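Local coordinates for A-type flavoprotein (Giardia intestinalis, PDB 2Q9U), which probably reduces dioxygen at a diiron centre, using electrons passed on by flavin mononucleotide, and so scavenges oxygen for the parasite, at residues Ile146-Phe158 with Ile203-Val217. Residues are numbered along the deposited sequence; the frame is centred on the assembly and turned at random.
Sequences IPVPLLHWPDSTF and ILGLFSAQMRKALEV. With FMN (flavin mononucleotide), chain F; FEO (mu-oxo-diiron), chain G.
In the metallo-beta-lactamase-like domain of this flavodiiron protein, the loop carrying the iron ligand H152 rests on the end of helix 189-204, the turn after it and helix 208-219, with I203 and F207 packed against the histidine. NE2 of H152 binds one iron of the mu-oxo-diiron centre at 2.2 Å, an iron that H85, E87 and D171 also bind. The CG2 methyl of I203 lies over the centre of the imidazole face, a CH-pi contact 3.9 Å from the ring centroid, while CG of W153 stands over the rim of the opposite face; the branched, apolar isoleucine probably helps to hold the ring plane and offers no atom that could ligate iron. A cis peptide joins L151 to H152. Chi1 of -165° carries the L151 side chain to the helix-turn junction, where its methyls fork: CD2 meets A214 CB at 3.6 Å and M211 CE, CD1 meets L204 CD2 and F207 CB. Alanine's small side chain lets V148 come close as well, its CG1 3.7 Å from A214 CB. L150 O sits off-centre over one face of the F207 ring, 3.0 Å from CG, buried and without a partner; F207 CE2 touches H152 CB. K213 NZ donates to P149 O (2.8 Å) on an in-plane lone pair, though the course of the lysine chain is uncertain. Farther along, I146 CG2 touches V217 CG1 at 3.7 Å, the branched side chains running in opposite senses. Helix 208-219 packs beside antiparallel strands 142-147 and 157-161, helix 236-250 covers L204 and M211, and W153 meets W352 of the second subunit edge-to-face, its NE1 3.4 Å from C9 of the flavin which that subunit holds.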
# COMPACT_ATOMS: atom_id res chain seq x y z
N ILE A 146 -31.36 12.14 -24.05
CA ILE A 146 -32.19 11.51 -23.03
C ILE A 146 -31.64 11.90 -21.65
O ILE A 146 -30.64 11.31 -21.17
CB ILE A 146 -32.20 9.97 -23.17
CG1 ILE A 146 -32.69 9.52 -24.57
CG2 ILE A 146 -33.05 9.38 -22.07
CD1 ILE A 146 -32.37 8.02 -24.90
N PRO A 147 -32.27 12.90 -21.00
CA PRO A 147 -31.83 13.24 -19.65
C PRO A 147 -32.05 12.03 -18.74
O PRO A 147 -33.09 11.34 -18.83
CB PRO A 147 -32.74 14.41 -19.27
CG PRO A 147 -33.11 15.03 -20.63
CD PRO A 147 -33.37 13.78 -21.44
N VAL A 148 -31.05 11.73 -17.93
CA VAL A 148 -31.20 10.68 -16.91
C VAL A 148 -30.81 11.31 -15.56
O VAL A 148 -29.80 10.95 -14.98
CB VAL A 148 -30.38 9.39 -17.26
CG1 VAL A 148 -30.98 8.62 -18.52
CG2 VAL A 148 -28.92 9.72 -17.51
N PRO A 149 -31.59 12.29 -15.06
CA PRO A 149 -31.16 12.98 -13.84
C PRO A 149 -30.99 12.03 -12.65
O PRO A 149 -31.79 11.13 -12.47
CB PRO A 149 -32.30 13.98 -13.56
CG PRO A 149 -33.47 13.44 -14.30
CD PRO A 149 -32.88 12.84 -15.55
N LEU A 150 -29.91 12.26 -11.90
CA LEU A 150 -29.45 11.40 -10.81
C LEU A 150 -29.14 9.97 -11.25
O LEU A 150 -29.35 9.02 -10.50
CB LEU A 150 -30.37 11.46 -9.57
CG LEU A 150 -30.42 12.79 -8.81
CD1 LEU A 150 -31.45 12.67 -7.69
CD2 LEU A 150 -29.03 13.22 -8.25
N LEU A 151 -28.62 9.83 -12.47
CA LEU A 151 -28.01 8.58 -12.92
C LEU A 151 -26.67 8.90 -13.58
O LEU A 151 -26.53 8.71 -14.79
CB LEU A 151 -28.95 7.82 -13.90
CG LEU A 151 -28.61 6.35 -14.18
CD1 LEU A 151 -28.85 5.53 -12.92
CD2 LEU A 151 -29.48 5.79 -15.36
N HIS A 152 -25.68 9.37 -12.80
CA HIS A 152 -25.78 9.52 -11.34
C HIS A 152 -25.75 10.99 -10.86
O HIS A 152 -25.81 11.25 -9.64
CB HIS A 152 -24.62 8.74 -10.68
CG HIS A 152 -23.28 9.29 -11.01
ND1 HIS A 152 -22.52 10.00 -10.10
CD2 HIS A 152 -22.58 9.28 -12.17
CE1 HIS A 152 -21.40 10.39 -10.69
NE2 HIS A 152 -21.42 9.97 -11.94
N TRP A 153 -25.62 11.96 -11.78
CA TRP A 153 -25.65 13.39 -11.40
C TRP A 153 -26.94 14.04 -11.94
O TRP A 153 -27.56 13.49 -12.87
CB TRP A 153 -24.41 14.12 -11.93
CG TRP A 153 -23.23 14.09 -11.00
CD1 TRP A 153 -23.03 13.24 -9.93
CD2 TRP A 153 -22.07 14.93 -11.06
NE1 TRP A 153 -21.83 13.53 -9.32
CE2 TRP A 153 -21.22 14.55 -10.00
CE3 TRP A 153 -21.68 15.98 -11.91
CZ2 TRP A 153 -19.99 15.18 -9.76
CZ3 TRP A 153 -20.45 16.61 -11.67
CH2 TRP A 153 -19.63 16.20 -10.61
N PRO A 154 -27.34 15.22 -11.38
CA PRO A 154 -28.49 15.97 -11.95
C PRO A 154 -28.33 16.27 -13.44
O PRO A 154 -29.33 16.30 -14.16
CB PRO A 154 -28.51 17.27 -11.12
CG PRO A 154 -27.93 16.85 -9.79
CD PRO A 154 -26.79 15.90 -10.19
N ASP A 155 -27.09 16.47 -13.91
CA ASP A 155 -26.82 16.78 -15.33
C ASP A 155 -26.68 15.58 -16.27
O ASP A 155 -26.45 15.77 -17.49
CB ASP A 155 -25.52 17.59 -15.44
CG ASP A 155 -24.37 16.93 -14.71
OD1 ASP A 155 -23.84 15.91 -15.18
OD2 ASP A 155 -24.02 17.42 -13.62
N SER A 156 -26.73 14.36 -15.74
CA SER A 156 -26.42 13.16 -16.52
C SER A 156 -27.41 12.98 -17.69
O SER A 156 -28.62 13.16 -17.52
CB SER A 156 -26.39 11.90 -15.64
OG SER A 156 -25.39 12.05 -14.63
N THR A 157 -26.87 12.64 -18.85
CA THR A 157 -27.65 12.57 -20.08
C THR A 157 -27.12 11.38 -20.88
O THR A 157 -25.94 11.04 -20.73
CB THR A 157 -27.42 13.87 -20.94
OG1 THR A 157 -27.43 15.04 -20.10
CG2 THR A 157 -28.49 14.01 -22.04
N PHE A 158 -27.98 10.76 -21.69
CA PHE A 158 -27.55 9.88 -22.78
C PHE A 158 -27.81 10.56 -24.14
O PHE A 158 -28.74 11.38 -24.27
CB PHE A 158 -28.36 8.58 -22.84
CG PHE A 158 -28.25 7.68 -21.63
CD1 PHE A 158 -27.23 7.82 -20.67
CD2 PHE A 158 -29.20 6.66 -21.46
CE1 PHE A 158 -27.16 6.94 -19.58
CE2 PHE A 158 -29.14 5.77 -20.36
CZ PHE A 158 -28.09 5.93 -19.42
N ILE A 203 -21.23 3.13 -7.89
CA ILE A 203 -21.56 4.46 -8.44
C ILE A 203 -23.07 4.65 -8.48
O ILE A 203 -23.59 5.73 -8.15
CB ILE A 203 -20.93 4.68 -9.83
CG1 ILE A 203 -19.41 4.36 -9.80
CG2 ILE A 203 -21.24 6.12 -10.37
CD1 ILE A 203 -18.62 5.15 -8.77
N LEU A 204 -23.78 3.58 -8.82
CA LEU A 204 -25.20 3.70 -9.11
C LEU A 204 -26.10 3.14 -8.04
O LEU A 204 -27.34 3.19 -8.17
CB LEU A 204 -25.51 3.03 -10.48
CG LEU A 204 -24.73 3.50 -11.73
CD1 LEU A 204 -25.06 2.61 -12.94
CD2 LEU A 204 -24.96 4.97 -12.07
N GLY A 205 -25.50 2.59 -6.98
CA GLY A 205 -26.24 1.70 -6.04
C GLY A 205 -27.53 2.32 -5.50
O GLY A 205 -28.52 1.62 -5.29
N LEU A 206 -27.51 3.63 -5.26
CA LEU A 206 -28.66 4.32 -4.66
C LEU A 206 -29.66 4.85 -5.72
O LEU A 206 -30.67 5.50 -5.35
CB LEU A 206 -28.20 5.49 -3.76
CG LEU A 206 -27.47 6.71 -4.35
CD1 LEU A 206 -27.43 7.81 -3.31
CD2 LEU A 206 -26.03 6.41 -4.80
N PHE A 207 -29.40 4.55 -6.99
CA PHE A 207 -30.19 5.14 -8.09
C PHE A 207 -31.03 4.13 -8.90
O PHE A 207 -31.27 4.32 -10.11
CB PHE A 207 -29.27 6.00 -8.99
CG PHE A 207 -28.60 7.15 -8.25
CD1 PHE A 207 -29.36 8.12 -7.59
CD2 PHE A 207 -27.20 7.27 -8.22
CE1 PHE A 207 -28.77 9.17 -6.92
CE2 PHE A 207 -26.60 8.32 -7.58
CZ PHE A 207 -27.39 9.28 -6.91
N SER A 208 -31.53 3.07 -8.24
CA SER A 208 -32.32 2.04 -8.99
C SER A 208 -33.58 2.62 -9.63
O SER A 208 -33.95 2.23 -10.73
CB SER A 208 -32.68 0.83 -8.11
OG SER A 208 -33.41 1.25 -6.96
N ALA A 209 -34.21 3.58 -8.94
CA ALA A 209 -35.44 4.18 -9.46
C ALA A 209 -35.12 4.95 -10.75
O ALA A 209 -35.84 4.86 -11.76
CB ALA A 209 -36.06 5.10 -8.42
N GLN A 210 -34.00 5.67 -10.73
CA GLN A 210 -33.56 6.44 -11.90
C GLN A 210 -33.18 5.49 -13.04
O GLN A 210 -33.46 5.78 -14.19
CB GLN A 210 -32.44 7.40 -11.54
CG GLN A 210 -32.86 8.56 -10.58
CD GLN A 210 -32.91 8.20 -9.09
OE1 GLN A 210 -32.70 7.04 -8.69
NE2 GLN A 210 -33.18 9.21 -8.26
N MET A 211 -32.59 4.34 -12.71
CA MET A 211 -32.32 3.31 -13.73
C MET A 211 -33.58 2.72 -14.37
O MET A 211 -33.59 2.47 -15.60
CB MET A 211 -31.42 2.19 -13.18
CG MET A 211 -31.09 1.08 -14.22
SD MET A 211 -30.11 1.70 -15.63
CE MET A 211 -28.55 2.02 -14.79
N ARG A 212 -34.62 2.52 -13.56
CA ARG A 212 -35.92 2.04 -14.07
C ARG A 212 -36.44 3.01 -15.13
O ARG A 212 -36.86 2.58 -16.21
CB ARG A 212 -36.93 1.86 -12.93
CG ARG A 212 -36.72 0.58 -12.09
CD ARG A 212 -37.96 0.22 -11.24
NE ARG A 212 -38.33 1.29 -10.30
CZ ARG A 212 -37.80 1.48 -9.10
NH1 ARG A 212 -36.84 0.70 -8.64
NH2 ARG A 212 -38.24 2.48 -8.34
N LYS A 213 -36.35 4.31 -14.83
CA LYS A 213 -36.81 5.39 -15.75
C LYS A 213 -36.02 5.36 -17.05
O LYS A 213 -36.58 5.45 -18.14
CB LYS A 213 -36.69 6.78 -15.07
CG LYS A 213 -35.73 7.85 -15.73
CD LYS A 213 -34.20 7.84 -15.26
CE LYS A 213 -33.61 9.21 -15.02
NZ LYS A 213 -33.99 9.99 -13.71
N ALA A 214 -34.71 5.22 -16.91
CA ALA A 214 -33.81 5.31 -18.03
C ALA A 214 -34.05 4.11 -18.93
O ALA A 214 -34.13 4.26 -20.14
CB ALA A 214 -32.35 5.36 -17.53
N LEU A 215 -34.19 2.92 -18.33
CA LEU A 215 -34.44 1.70 -19.10
C LEU A 215 -35.79 1.76 -19.84
O LEU A 215 -35.89 1.31 -20.99
CB LEU A 215 -34.32 0.45 -18.23
CG LEU A 215 -32.90 0.16 -17.69
CD1 LEU A 215 -32.94 -1.01 -16.72
CD2 LEU A 215 -31.90 -0.08 -18.83
N GLU A 216 -36.79 2.31 -19.17
CA GLU A 216 -38.10 2.57 -19.79
C GLU A 216 -37.92 3.39 -21.09
O GLU A 216 -38.36 2.96 -22.17
CB GLU A 216 -39.03 3.27 -18.80
CG GLU A 216 -40.53 3.20 -19.11
CD GLU A 216 -41.42 3.80 -18.01
OE1 GLU A 216 -40.94 4.60 -17.15
OE2 GLU A 216 -42.64 3.46 -17.99
N VAL A 217 -37.25 4.53 -21.01
CA VAL A 217 -37.01 5.36 -22.20
C VAL A 217 -36.21 4.59 -23.28
O VAL A 217 -36.60 4.59 -24.47
CB VAL A 217 -36.32 6.71 -21.85
CG1 VAL A 217 -36.11 7.54 -23.11
CG2 VAL A 217 -37.18 7.51 -20.87
N1 FMN F . -23.23 15.74 -4.15
C2 FMN F . -24.34 15.78 -3.36
O2 FMN F . -24.82 16.88 -3.03
N3 FMN F . -24.93 14.60 -2.94
C4 FMN F . -24.40 13.37 -3.29
O4 FMN F . -24.90 12.37 -2.77
C4A FMN F . -23.25 13.32 -4.10
N5 FMN F . -22.69 12.11 -4.51
C5A FMN F . -21.56 12.13 -5.32
C6 FMN F . -20.98 10.93 -5.74
C7 FMN F . -19.84 10.93 -6.56
C7M FMN F . -19.38 9.62 -7.14
C8 FMN F . -19.27 12.13 -6.97
C8M FMN F . -17.98 12.18 -7.76
C9 FMN F . -19.85 13.33 -6.56
C9A FMN F . -20.99 13.34 -5.74
N10 FMN F . -21.56 14.55 -5.32
C10 FMN F . -22.69 14.53 -4.53
C1' FMN F . -20.99 15.87 -5.73
C2' FMN F . -19.73 16.24 -4.95
O2' FMN F . -20.00 16.49 -3.57
C3' FMN F . -19.11 17.42 -5.70
O3' FMN F . -18.53 16.90 -6.88
C4' FMN F . -18.05 18.18 -4.93
O4' FMN F . -17.74 19.38 -5.62
C5' FMN F . -16.77 17.37 -4.79
O5' FMN F . -15.90 18.03 -3.88
P FMN F . -14.33 17.84 -4.05
O1P FMN F . -13.72 18.32 -2.75
O2P FMN F . -14.08 16.37 -4.29
O3P FMN F . -13.79 18.64 -5.22
FE1 FEO G . -17.40 8.86 -15.25
FE2 FEO G . -19.83 10.44 -13.35
O FEO G . -18.12 10.39 -14.49